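Local coordinates for DNA repair protein PprA (Deinococcus deserti, PDB 6MC8) that binds DNA and forms filaments, taking part in the repair of radiation-induced DNA damage and in genome segregation, at residues 229-233 with 234-238. The protein carries 2 engineered substitutions. Residues are numbered along the deposited sequence; the frame is centred on the assembly and turned at random.
Sequences NQVGM and LGALL
Val-231 lays one methyl, CG2, against the backbone of the following turn, 3.8 Å from Ala-236 N. A chi1 of -65° sends CG1 to the far side from the carbonyl carbon and leaves CG2 wedged between that carbon and the backbone N, on the side facing Gly-235 and Ala-236. The methyl of Ala-236 is a looser neighbour, its CB 4.5 Å from Val-231 CG2.

Between these two residues helix 218-237 is kinked. Gly-232 has a positive phi (87°), at which a CB would be pressed against the carbonyl O of Val-231; having none, glycine fits here. Regular bonding resumes directly: Ala-236 N donates to Gly-232 O (3.1 Å) and Leu-237 N to Met-233 O (3.2 Å), both bonds somewhat bent. Leu-238 N continues the series to Leu-234 O at 2.8 Å. Ala-236 CB lies 3.3 Å from Gly-232 O, and alanine carries nothing beyond that carbon to add bulk at this buried position.

Met-233, Leu-234 and Leu-237 pack against neighbouring helices. Met-233, bent at chi2 and chi3, reaches Ala-208, Trp-209 and Ile-212 of helix 200-213, a place that suits a flexible thioether. Leu-234 touches Leu-204 of that helix and, like Leu-237, meets Leu-303 of helix 274-304.

Past the kink, then, two somewhat bent backbone bonds re-form the helix, and the Val-231 methyl lies against this turn, with no polar side chain involved; glycine permits the positive phi, alanine is small at a buried place, and methionine and leucine make apolar contacts with helices 200-213 and 274-304.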
ATOM      1  N   ASN A 229      36.602  36.962  -4.531  1.00 52.05           N
ATOM      2  CA  ASN A 229      35.635  37.704  -5.327  1.00 49.94           C
ATOM      3  C   ASN A 229      35.860  37.478  -6.815  1.00 48.08           C
ATOM      4  O   ASN A 229      34.966  37.728  -7.631  1.00 52.85           O
ATOM      5  CB  ASN A 229      35.725  39.190  -4.988  1.00 54.32           C
ATOM      6  CG  ASN A 229      35.337  39.483  -3.555  1.00 53.51           C
ATOM      7  OD1 ASN A 229      34.369  38.930  -3.038  1.00 69.73           O
ATOM      8  ND2 ASN A 229      36.101  40.346  -2.900  1.00 46.50           N
ATOM      9  N   GLN A 230      37.044  36.995  -7.189  1.00 49.83           N
ATOM     10  CA  GLN A 230      37.376  36.860  -8.601  1.00 52.61           C
ATOM     11  C   GLN A 230      37.240  35.417  -9.078  1.00 44.90           C
ATOM     12  O   GLN A 230      36.649  35.163 -10.133  1.00 40.33           O
ATOM     13  CB  GLN A 230      38.790  37.389  -8.848  1.00 48.90           C
ATOM     14  CG  GLN A 230      39.167  37.522 -10.312  1.00 57.04           C
ATOM     15  CD  GLN A 230      40.520  38.183 -10.506  1.00 61.63           C
ATOM     16  OE1 GLN A 230      41.232  38.461  -9.540  1.00 56.97           O
ATOM     17  NE2 GLN A 230      40.869  38.458 -11.755  1.00 55.98           N
ATOM     18  N   VAL A 231      37.779  34.460  -8.324  1.00 44.79           N
ATOM     19  CA  VAL A 231      37.793  33.063  -8.741  1.00 42.72           C
ATOM     20  C   VAL A 231      37.092  32.140  -7.758  1.00 34.00           C
ATOM     21  O   VAL A 231      37.192  30.921  -7.902  1.00 36.61           O
ATOM     22  CB  VAL A 231      39.230  32.562  -8.997  1.00 33.36           C
ATOM     23  CG1 VAL A 231      39.847  33.285 -10.174  1.00 28.43           C
ATOM     24  CG2 VAL A 231      40.081  32.724  -7.752  1.00 28.92           C
ATOM     25  N   GLY A 232      36.387  32.672  -6.774  1.00 35.02           N
ATOM     26  CA  GLY A 232      35.745  31.832  -5.788  1.00 34.00           C
ATOM     27  C   GLY A 232      36.669  31.501  -4.630  1.00 38.99           C
ATOM     28  O   GLY A 232      37.870  31.750  -4.659  1.00 42.38           O
ATOM     29  N   MET A 233      36.073  31.022  -3.543  1.00 36.69           N
ATOM     30  CA  MET A 233      36.832  30.685  -2.315  1.00 35.36           C
ATOM     31  C   MET A 233      37.740  29.472  -2.474  1.00 33.02           C
ATOM     32  O   MET A 233      38.766  29.471  -1.849  1.00 32.19           O
ATOM     33  CB  MET A 233      35.912  30.476  -1.127  1.00 33.32           C
ATOM     34  CG  MET A 233      35.052  31.635  -0.905  1.00 41.31           C
ATOM     35  SD  MET A 233      34.718  31.743   0.812  1.00 60.62           S
ATOM     36  CE  MET A 233      36.275  32.417   1.365  1.00 38.71           C
ATOM     37  N   LEU A 234      37.279  28.446  -3.169  1.00 29.13           N
ATOM     38  CA  LEU A 234      38.106  27.262  -3.363  1.00 28.88           C
ATOM     39  C   LEU A 234      39.299  27.574  -4.254  1.00 29.51           C
ATOM     40  O   LEU A 234      40.431  27.195  -3.943  1.00 31.31           O
ATOM     41  CB  LEU A 234      37.271  26.129  -3.957  1.00 26.64           C
ATOM     42  CG  LEU A 234      37.986  24.802  -4.208  1.00 26.52           C
ATOM     43  CD1 LEU A 234      38.475  24.210  -2.911  1.00 25.53           C
ATOM     44  CD2 LEU A 234      37.073  23.832  -4.923  1.00 27.99           C
ATOM     45  N   GLY A 235      39.063  28.289  -5.355  1.00 28.18           N
ATOM     46  CA  GLY A 235      40.144  28.595  -6.276  1.00 27.67           C
ATOM     47  C   GLY A 235      41.133  29.599  -5.716  1.00 31.91           C
ATOM     48  O   GLY A 235      42.292  29.639  -6.130  1.00 38.04           O
ATOM     49  N   ALA A 236      40.687  30.427  -4.773  1.00 31.42           N
ATOM     50  CA  ALA A 236      41.614  31.314  -4.084  1.00 30.50           C
ATOM     51  C   ALA A 236      42.473  30.535  -3.101  1.00 34.14           C
ATOM     52  O   ALA A 236      43.669  30.805  -2.957  1.00 36.93           O
ATOM     53  CB  ALA A 236      40.848  32.425  -3.370  1.00 28.52           C
ATOM     54  N   LEU A 237      41.877  29.553  -2.424  1.00 32.53           N
ATOM     55  CA  LEU A 237      42.628  28.745  -1.473  1.00 31.29           C
ATOM     56  C   LEU A 237      43.538  27.756  -2.190  1.00 30.91           C
ATOM     57  O   LEU A 237      44.621  27.425  -1.696  1.00 32.96           O
ATOM     58  CB  LEU A 237      41.665  28.028  -0.530  1.00 30.79           C
ATOM     59  CG  LEU A 237      42.265  27.230   0.621  1.00 32.54           C
ATOM     60  CD1 LEU A 237      43.094  28.136   1.498  1.00 35.60           C
ATOM     61  CD2 LEU A 237      41.163  26.591   1.427  1.00 34.09           C
ATOM     62  N   LEU A 238      43.129  27.293  -3.373  1.00 25.85           N
ATOM     63  CA  LEU A 238      44.010  26.473  -4.194  1.00 28.93           C
ATOM     64  C   LEU A 238      45.138  27.281  -4.821  1.00 29.39           C
ATOM     65  O   LEU A 238      46.100  26.691  -5.319  1.00 32.40           O
ATOM     66  CB  LEU A 238      43.218  25.764  -5.293  1.00 24.96           C
ATOM     67  CG  LEU A 238      42.265  24.647  -4.878  1.00 23.89           C
ATOM     68  CD1 LEU A 238      41.450  24.190  -6.064  1.00 20.21           C
ATOM     69  CD2 LEU A 238      43.016  23.489  -4.267  1.00 25.14           C
TER